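Long-range contacts in mosquitocidal toxin (Lysinibacillus sphaericus, PDB 2VSE), which acts as a mosquitocidal holotoxin, joining a probable ADP-ribosyltransferase part to several ricin-B-like lectin domains that probably bind carbohydrate: residues N704-K709 and N831-L836; Q735-K740 and Y748-L753. All blocks are in the same frame, centred on the assembly; numbering follows the deposited sequence.

Both interactions lie in the last ricin-B-like lectin region of the chain, in one antiparallel sheet, with centres about 12 Å apart. Interaction 1 pairs the first strand of this region with the last, and interaction 2, a beta hairpin, is nested inside the loop so closed. Strands 701-707 and 737-742 are direct neighbours, so the two pairings run on from each other. Their apolar faces meet where Phe832 CE1 lies 3.7 Å from Leu739 CD2 and Ile705 CD1 lies 4.0 Å from Ile750 CG2. A polar seam joins them too: Ser736 OG is 2.7 Å from Ser835 OG and 2.7 Å from Leu836 O, both probable hydrogen bonds.

Interaction 1 of 2, residues N704-K709 and N831-L836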
ATOM      1  N   ASN A 704      22.673 -15.594  18.327  1.00 48.87           N
ATOM      2  CA  ASN A 704      23.479 -16.674  17.799  1.00 48.69           C
ATOM      3  C   ASN A 704      23.846 -16.245  16.389  1.00 48.87           C
ATOM      4  O   ASN A 704      22.983 -15.766  15.637  1.00 48.94           O
ATOM      5  CB  ASN A 704      22.683 -17.970  17.745  1.00 48.70           C
ATOM      6  CG  ASN A 704      22.219 -18.449  19.113  1.00 48.64           C
ATOM      7  OD1 ASN A 704      21.184 -19.081  19.207  1.00 49.86           O
ATOM      8  ND2 ASN A 704      22.988 -18.171  20.164  1.00 49.65           N
ATOM      9  N   ILE A 705      25.122 -16.344  16.044  1.00 48.98           N
ATOM     10  CA  ILE A 705      25.556 -15.940  14.732  1.00 48.92           C
ATOM     11  C   ILE A 705      25.750 -17.212  13.939  1.00 49.61           C
ATOM     12  O   ILE A 705      26.747 -17.929  14.124  1.00 50.18           O
ATOM     13  CB  ILE A 705      26.819 -15.086  14.796  1.00 48.80           C
ATOM     14  CG1 ILE A 705      26.563 -13.851  15.676  1.00 49.15           C
ATOM     15  CG2 ILE A 705      27.194 -14.654  13.410  1.00 48.47           C
ATOM     16  CD1 ILE A 705      27.829 -13.080  16.088  1.00 47.93           C
ATOM     17  N   SER A 706      24.769 -17.520  13.089  1.00 49.76           N
ATOM     18  CA  SER A 706      24.762 -18.801  12.404  1.00 50.27           C
ATOM     19  C   SER A 706      25.194 -18.698  10.954  1.00 50.61           C
ATOM     20  O   SER A 706      25.014 -17.652  10.300  1.00 51.25           O
ATOM     21  CB  SER A 706      23.394 -19.468  12.511  1.00 50.23           C
ATOM     22  OG  SER A 706      22.509 -18.915  11.578  1.00 52.37           O
ATOM     23  N   SER A 707      25.748 -19.789  10.443  1.00 50.24           N
ATOM     24  CA  SER A 707      26.271 -19.767   9.101  1.00 50.49           C
ATOM     25  C   SER A 707      25.178 -19.993   8.058  1.00 50.72           C
ATOM     26  O   SER A 707      24.355 -20.914   8.174  1.00 49.75           O
ATOM     27  CB  SER A 707      27.344 -20.822   8.937  1.00 50.39           C
ATOM     28  OG  SER A 707      27.790 -20.761   7.610  1.00 51.54           O
ATOM     29  N   LYS A 708      25.189 -19.167   7.017  1.00 51.40           N
ATOM     30  CA  LYS A 708      24.325 -19.411   5.864  1.00 52.06           C
ATOM     31  C   LYS A 708      24.535 -20.820   5.293  1.00 52.13           C
ATOM     32  O   LYS A 708      23.595 -21.427   4.799  1.00 52.25           O
ATOM     33  CB  LYS A 708      24.591 -18.378   4.768  1.00 52.68           C
ATOM     34  CG  LYS A 708      23.586 -18.463   3.626  1.00 54.62           C
ATOM     35  CD  LYS A 708      24.081 -17.800   2.353  1.00 56.14           C
ATOM     36  CE  LYS A 708      23.008 -17.888   1.259  1.00 56.79           C
ATOM     37  NZ  LYS A 708      21.773 -17.196   1.700  1.00 56.46           N
ATOM     38  N   LYS A 709      25.760 -21.352   5.337  1.00 52.62           N
ATOM     39  CA  LYS A 709      25.940 -22.726   4.826  1.00 53.41           C
ATOM     40  C   LYS A 709      25.156 -23.794   5.622  1.00 53.10           C
ATOM     41  O   LYS A 709      24.614 -24.723   5.041  1.00 53.26           O
ATOM     42  CB  LYS A 709      27.408 -23.137   4.695  1.00 53.65           C
ATOM     43  CG  LYS A 709      27.514 -24.553   4.139  1.00 55.48           C
ATOM     44  CD  LYS A 709      28.534 -24.654   3.033  1.00 59.48           C
ATOM     45  CE  LYS A 709      28.470 -26.047   2.360  1.00 61.50           C
ATOM     46  NZ  LYS A 709      27.431 -26.163   1.291  1.00 62.84           N
ATOM     47  N   ASN A 831      23.713 -15.329   9.507  1.00 50.39           N
ATOM     48  CA  ASN A 831      22.410 -14.896  10.000  1.00 50.21           C
ATOM     49  C   ASN A 831      22.542 -14.490  11.454  1.00 49.98           C
ATOM     50  O   ASN A 831      23.433 -14.970  12.169  1.00 50.24           O
ATOM     51  CB  ASN A 831      21.387 -16.011   9.930  1.00 50.32           C
ATOM     52  CG  ASN A 831      21.419 -16.765   8.614  1.00 53.17           C
ATOM     53  OD1 ASN A 831      20.964 -16.265   7.582  1.00 55.60           O
ATOM     54  ND2 ASN A 831      21.918 -18.003   8.654  1.00 54.01           N
ATOM     55  N   PHE A 832      21.649 -13.615  11.900  1.00 49.71           N
ATOM     56  CA  PHE A 832      21.604 -13.213  13.291  1.00 49.57           C
ATOM     57  C   PHE A 832      20.297 -13.622  13.908  1.00 50.17           C
ATOM     58  O   PHE A 832      19.271 -13.050  13.614  1.00 50.73           O
ATOM     59  CB  PHE A 832      21.837 -11.714  13.409  1.00 49.37           C
ATOM     60  CG  PHE A 832      23.243 -11.303  13.073  1.00 49.29           C
ATOM     61  CD1 PHE A 832      24.189 -11.123  14.083  1.00 48.23           C
ATOM     62  CD2 PHE A 832      23.631 -11.143  11.754  1.00 48.03           C
ATOM     63  CE1 PHE A 832      25.492 -10.767  13.782  1.00 48.67           C
ATOM     64  CE2 PHE A 832      24.920 -10.785  11.444  1.00 48.78           C
ATOM     65  CZ  PHE A 832      25.863 -10.587  12.470  1.00 49.00           C
ATOM     66  N   ILE A 833      20.342 -14.645  14.751  1.00 51.08           N
ATOM     67  CA  ILE A 833      19.164 -15.169  15.397  1.00 52.04           C
ATOM     68  C   ILE A 833      19.146 -14.723  16.858  1.00 52.16           C
ATOM     69  O   ILE A 833      20.042 -15.095  17.636  1.00 52.48           O
ATOM     70  CB  ILE A 833      19.135 -16.726  15.379  1.00 52.45           C
ATOM     71  CG1 ILE A 833      19.288 -17.289  13.956  1.00 53.41           C
ATOM     72  CG2 ILE A 833      17.851 -17.253  16.057  1.00 51.73           C
ATOM     73  CD1 ILE A 833      19.921 -18.747  13.928  1.00 53.47           C
ATOM     74  N   PRO A 834      18.112 -13.956  17.250  1.00 52.15           N
ATOM     75  CA  PRO A 834      17.944 -13.530  18.641  1.00 52.14           C
ATOM     76  C   PRO A 834      18.188 -14.655  19.627  1.00 52.28           C
ATOM     77  O   PRO A 834      17.683 -15.759  19.439  1.00 52.90           O
ATOM     78  CB  PRO A 834      16.484 -13.085  18.689  1.00 51.96           C
ATOM     79  CG  PRO A 834      16.242 -12.534  17.315  1.00 51.74           C
ATOM     80  CD  PRO A 834      17.034 -13.419  16.386  1.00 52.45           C
ATOM     81  N   SER A 835      19.001 -14.386  20.642  1.00 52.46           N
ATOM     82  CA  SER A 835      19.250 -15.364  21.692  1.00 52.82           C
ATOM     83  C   SER A 835      19.054 -14.712  23.033  1.00 53.20           C
ATOM     84  O   SER A 835      18.558 -13.586  23.122  1.00 52.76           O
ATOM     85  CB  SER A 835      20.657 -15.964  21.608  1.00 53.13           C
ATOM     86  OG  SER A 835      21.663 -14.973  21.706  1.00 53.77           O
ATOM     87  N   LEU A 836      19.452 -15.427  24.083  1.00 53.86           N
ATOM     88  CA  LEU A 836      19.234 -14.952  25.447  1.00 54.09           C
ATOM     89  C   LEU A 836      20.565 -14.611  26.100  1.00 53.85           C
ATOM     90  O   LEU A 836      21.592 -15.221  25.812  1.00 53.31           O
ATOM     91  CB  LEU A 836      18.441 -15.971  26.283  1.00 54.53           C
ATOM     92  CG  LEU A 836      16.903 -15.930  26.193  1.00 56.08           C
ATOM     93  CD1 LEU A 836      16.289 -17.293  26.550  1.00 57.46           C
ATOM     94  CD2 LEU A 836      16.276 -14.810  27.070  1.00 57.19           C
TER
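Ser706 and Asn831 meet through their side chains because the serine's first torsion (chi1 80°) sets OG between its own backbone N and carbonyl carbon, while Asn831 carries CG beside its backbone N and anti to its carbonyl carbon (chi1 -45°). Asn831 ND2 donates to Ser706 OG over 3.1 Å in a nearly straight bond (163°), with the oxygen in the amide plane. On the same sheet face the delta methyl of Ile833 reaches the hydroxyl, Ile833 CD1 to Ser706 OG being 3.5 Å. Four backbone bonds hold the strands together, two in each hydrogen-bonded antiparallel pair, Asn704 with Ile833 and Ser706 with Asn831. Between them sits the non-hydrogen-bonded pair Ile705 and Phe832, whose side chains lie side by side on the other face, Ile705 CG1 3.8 Å from Phe832 CE1. Farther along, Ser835 CB touches Asn704 ND2 at 3.5 Å; that nitrogen donates to Gln735 O. Strands 701-707 and 830-834 thus join the two ends of a lectin domain probably of the ricin-type beta-trefoil fold. Strand 737-742 also pairs with 701-707, and Ile705 and Phe832 both pack on Ile794 of strand 791-796.

Interaction 2 of 2, residues Q735-K740 and Y748-L753; sequences QSWKLK and YQIHIL
Ile752 lies over one face of the Trp737 indole: its CD1 stands 3.6 Å from the centroid of the six-membered ring and only 8° off the ring normal, a well-centred CH-pi contact. Ile750 crosses the tryptophan side chain at about a right angle and meets the ring obliquely, Ile750 CG2 being 3.7 Å from Trp737 CE3. On the same face of the sheet as Ile750, Leu739 runs alongside that isoleucine and also reaches Tyr748, setting CD2 over one face of the phenol ring, with Leu739 CB 3.9 Å from Tyr748 CD1.

The other face is polar. Lys738 and His751 lie side by side, and Lys738 CB sits over the imidazole, 4.0 Å from the ring centroid and offset toward the rim. The lysine chain turns at its second torsion (chi2 74°), and a water links its NZ to His751 NE2. At the other nitrogen, His751 ND1 donates to Leu753 O over 2.6 Å, nearly in the ring plane, so partners at both nitrogens fix the imidazole's rotation. A second water donates to both Lys740 O and Gln749 OE1, bridging the strands, while the amide's NE2 is hydrogen-bonded to Ser779 OG.

Two hydrogen-bonded antiparallel pairs, Lys738 with His751 and Lys740 with Gln749, flank the non-hydrogen-bonded pair Leu739 and Ile750. The resulting hairpin lies between strand 701-707, which pairs with 737-742, and strands 755-758 and 780-786, which pair with 747-752; Trp737 also touches Ile705 and Leu757, and its NE1 donates to Ile715 O.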
ATOM      1  N   GLN A 735      27.926 -18.998  23.003  1.00 47.16           N
ATOM      2  CA  GLN A 735      27.375 -18.939  21.656  1.00 46.98           C
ATOM      3  C   GLN A 735      26.374 -17.790  21.561  1.00 47.40           C
ATOM      4  O   GLN A 735      25.709 -17.575  20.536  1.00 47.29           O
ATOM      5  CB  GLN A 735      26.693 -20.264  21.324  1.00 46.70           C
ATOM      6  CG  GLN A 735      27.674 -21.395  21.077  1.00 46.34           C
ATOM      7  CD  GLN A 735      27.003 -22.712  20.762  1.00 46.21           C
ATOM      8  OE1 GLN A 735      25.972 -23.068  21.359  1.00 49.09           O
ATOM      9  NE2 GLN A 735      27.572 -23.444  19.819  1.00 44.15           N
ATOM     10  N   SER A 736      26.258 -17.050  22.649  1.00 47.10           N
ATOM     11  CA  SER A 736      25.310 -15.964  22.682  1.00 47.27           C
ATOM     12  C   SER A 736      26.038 -14.635  22.768  1.00 47.28           C
ATOM     13  O   SER A 736      26.452 -14.204  23.855  1.00 47.81           O
ATOM     14  CB  SER A 736      24.325 -16.137  23.851  1.00 46.66           C
ATOM     15  OG  SER A 736      23.371 -15.103  23.821  1.00 45.70           O
ATOM     16  N   TRP A 737      26.167 -13.986  21.622  1.00 47.15           N
ATOM     17  CA  TRP A 737      26.976 -12.773  21.499  1.00 47.56           C
ATOM     18  C   TRP A 737      26.162 -11.501  21.608  1.00 48.03           C
ATOM     19  O   TRP A 737      25.122 -11.355  20.957  1.00 48.75           O
ATOM     20  CB  TRP A 737      27.676 -12.770  20.146  1.00 47.37           C
ATOM     21  CG  TRP A 737      28.574 -13.910  19.965  1.00 47.18           C
ATOM     22  CD1 TRP A 737      28.253 -15.143  19.462  1.00 47.46           C
ATOM     23  CD2 TRP A 737      29.961 -13.956  20.300  1.00 47.66           C
ATOM     24  NE1 TRP A 737      29.365 -15.954  19.454  1.00 48.71           N
ATOM     25  CE2 TRP A 737      30.429 -15.248  19.962  1.00 49.03           C
ATOM     26  CE3 TRP A 737      30.862 -13.029  20.840  1.00 47.03           C
ATOM     27  CZ2 TRP A 737      31.767 -15.630  20.141  1.00 46.74           C
ATOM     28  CZ3 TRP A 737      32.193 -13.420  21.026  1.00 46.96           C
ATOM     29  CH2 TRP A 737      32.622 -14.706  20.684  1.00 46.58           C
ATOM     30  N   LYS A 738      26.643 -10.573  22.423  1.00 48.38           N
ATOM     31  CA  LYS A 738      26.046  -9.250  22.520  1.00 48.52           C
ATOM     32  C   LYS A 738      26.570  -8.397  21.372  1.00 48.82           C
ATOM     33  O   LYS A 738      27.766  -8.388  21.087  1.00 48.89           O
ATOM     34  CB  LYS A 738      26.402  -8.610  23.858  1.00 48.74           C
ATOM     35  CG  LYS A 738      25.831  -7.223  24.120  1.00 49.58           C
ATOM     36  CD  LYS A 738      24.338  -7.256  24.441  1.00 52.18           C
ATOM     37  CE  LYS A 738      23.927  -6.052  25.280  1.00 53.71           C
ATOM     38  NZ  LYS A 738      24.699  -4.860  24.833  1.00 56.22           N
ATOM     39  N   LEU A 739      25.670  -7.693  20.697  1.00 49.15           N
ATOM     40  CA  LEU A 739      26.087  -6.749  19.682  1.00 49.27           C
ATOM     41  C   LEU A 739      25.976  -5.334  20.202  1.00 49.28           C
ATOM     42  O   LEU A 739      24.886  -4.831  20.473  1.00 50.15           O
ATOM     43  CB  LEU A 739      25.337  -6.963  18.371  1.00 49.40           C
ATOM     44  CG  LEU A 739      26.114  -7.829  17.359  1.00 50.17           C
ATOM     45  CD1 LEU A 739      26.235  -9.276  17.808  1.00 50.32           C
ATOM     46  CD2 LEU A 739      25.477  -7.768  15.978  1.00 51.52           C
ATOM     47  N   LYS A 740      27.133  -4.715  20.401  1.00 49.15           N
ATOM     48  CA  LYS A 740      27.214  -3.382  20.951  1.00 48.87           C
ATOM     49  C   LYS A 740      27.531  -2.405  19.844  1.00 48.72           C
ATOM     50  O   LYS A 740      28.670  -2.318  19.373  1.00 48.89           O
ATOM     51  CB  LYS A 740      28.287  -3.320  22.038  1.00 49.02           C
ATOM     52  CG  LYS A 740      28.389  -1.933  22.702  1.00 49.22           C
ATOM     53  CD  LYS A 740      29.576  -1.866  23.655  1.00 50.75           C
ATOM     54  CE  LYS A 740      29.674  -0.492  24.298  1.00 52.83           C
ATOM     55  NZ  LYS A 740      30.235  -0.573  25.661  1.00 54.24           N
ATOM     56  N   TYR A 748      30.080  -2.581  15.130  1.00 48.31           N
ATOM     57  CA  TYR A 748      29.734  -3.291  16.352  1.00 48.19           C
ATOM     58  C   TYR A 748      30.940  -3.921  17.042  1.00 48.29           C
ATOM     59  O   TYR A 748      31.833  -4.501  16.396  1.00 47.72           O
ATOM     60  CB  TYR A 748      28.775  -4.429  16.015  1.00 47.84           C
ATOM     61  CG  TYR A 748      27.481  -3.977  15.403  1.00 48.36           C
ATOM     62  CD1 TYR A 748      26.324  -3.839  16.179  1.00 47.44           C
ATOM     63  CD2 TYR A 748      27.414  -3.673  14.048  1.00 47.56           C
ATOM     64  CE1 TYR A 748      25.131  -3.418  15.600  1.00 48.27           C
ATOM     65  CE2 TYR A 748      26.244  -3.259  13.466  1.00 47.25           C
ATOM     66  CZ  TYR A 748      25.106  -3.131  14.238  1.00 48.28           C
ATOM     67  OH  TYR A 748      23.954  -2.717  13.622  1.00 48.67           O
ATOM     68  N   GLN A 749      30.956  -3.827  18.360  1.00 48.10           N
ATOM     69  CA  GLN A 749      31.749  -4.776  19.110  1.00 47.96           C
ATOM     70  C   GLN A 749      30.853  -5.970  19.359  1.00 48.34           C
ATOM     71  O   GLN A 749      29.631  -5.822  19.562  1.00 48.83           O
ATOM     72  CB  GLN A 749      32.331  -4.168  20.382  1.00 47.49           C
ATOM     73  CG  GLN A 749      33.494  -3.241  20.095  1.00 45.87           C
ATOM     74  CD  GLN A 749      33.890  -2.420  21.286  1.00 46.55           C
ATOM     75  OE1 GLN A 749      33.049  -1.766  21.894  1.00 50.39           O
ATOM     76  NE2 GLN A 749      35.173  -2.429  21.623  1.00 44.24           N
ATOM     77  N   ILE A 750      31.443  -7.153  19.249  1.00 48.27           N
ATOM     78  CA  ILE A 750      30.709  -8.402  19.376  1.00 48.09           C
ATOM     79  C   ILE A 750      31.377  -9.163  20.511  1.00 48.30           C
ATOM     80  O   ILE A 750      32.543  -9.561  20.404  1.00 48.45           O
ATOM     81  CB  ILE A 750      30.728  -9.197  18.042  1.00 48.47           C
ATOM     82  CG1 ILE A 750      30.137  -8.351  16.899  1.00 46.67           C
ATOM     83  CG2 ILE A 750      30.004 -10.536  18.199  1.00 48.97           C
ATOM     84  CD1 ILE A 750      30.345  -8.954  15.504  1.00 47.40           C
ATOM     85  N   HIS A 751      30.660  -9.322  21.619  1.00 48.25           N
ATOM     86  CA  HIS A 751      31.297  -9.782  22.859  1.00 48.34           C
ATOM     87  C   HIS A 751      30.434 -10.664  23.764  1.00 48.49           C
ATOM     88  O   HIS A 751      29.196 -10.566  23.757  1.00 48.96           O
ATOM     89  CB  HIS A 751      31.835  -8.581  23.664  1.00 47.93           C
ATOM     90  CG  HIS A 751      30.772  -7.746  24.300  1.00 47.47           C
ATOM     91  ND1 HIS A 751      30.473  -7.822  25.644  1.00 48.70           N
ATOM     92  CD2 HIS A 751      29.945  -6.804  23.785  1.00 46.87           C
ATOM     93  CE1 HIS A 751      29.518  -6.953  25.931  1.00 46.92           C
ATOM     94  NE2 HIS A 751      29.179  -6.326  24.821  1.00 45.78           N
ATOM     95  N   ILE A 752      31.110 -11.496  24.556  1.00 47.90           N
ATOM     96  CA  ILE A 752      30.492 -12.272  25.620  1.00 47.41           C
ATOM     97  C   ILE A 752      31.186 -11.887  26.899  1.00 48.09           C
ATOM     98  O   ILE A 752      32.379 -12.163  27.073  1.00 48.66           O
ATOM     99  CB  ILE A 752      30.622 -13.790  25.380  1.00 47.41           C
ATOM    100  CG1 ILE A 752      29.845 -14.173  24.111  1.00 46.51           C
ATOM    101  CG2 ILE A 752      30.154 -14.585  26.623  1.00 44.12           C
ATOM    102  CD1 ILE A 752      30.047 -15.576  23.675  1.00 46.82           C
ATOM    103  N   LEU A 753      30.434 -11.260  27.797  1.00 48.56           N
ATOM    104  CA  LEU A 753      31.017 -10.563  28.941  1.00 49.00           C
ATOM    105  C   LEU A 753      32.159  -9.646  28.449  1.00 49.34           C
ATOM    106  O   LEU A 753      31.939  -8.829  27.551  1.00 49.11           O
ATOM    107  CB  LEU A 753      31.435 -11.553  30.037  1.00 48.90           C
ATOM    108  CG  LEU A 753      30.240 -12.262  30.702  1.00 49.53           C
ATOM    109  CD1 LEU A 753      30.686 -13.228  31.783  1.00 49.60           C
ATOM    110  CD2 LEU A 753      29.253 -11.249  31.288  1.00 48.98           C
TER
HETATM  111  O   HOH W   1      27.409  -4.150  25.251  1.00 43.99           O
HETATM  112  O   HOH W   2      30.716  -0.830  20.527  1.00 39.59           O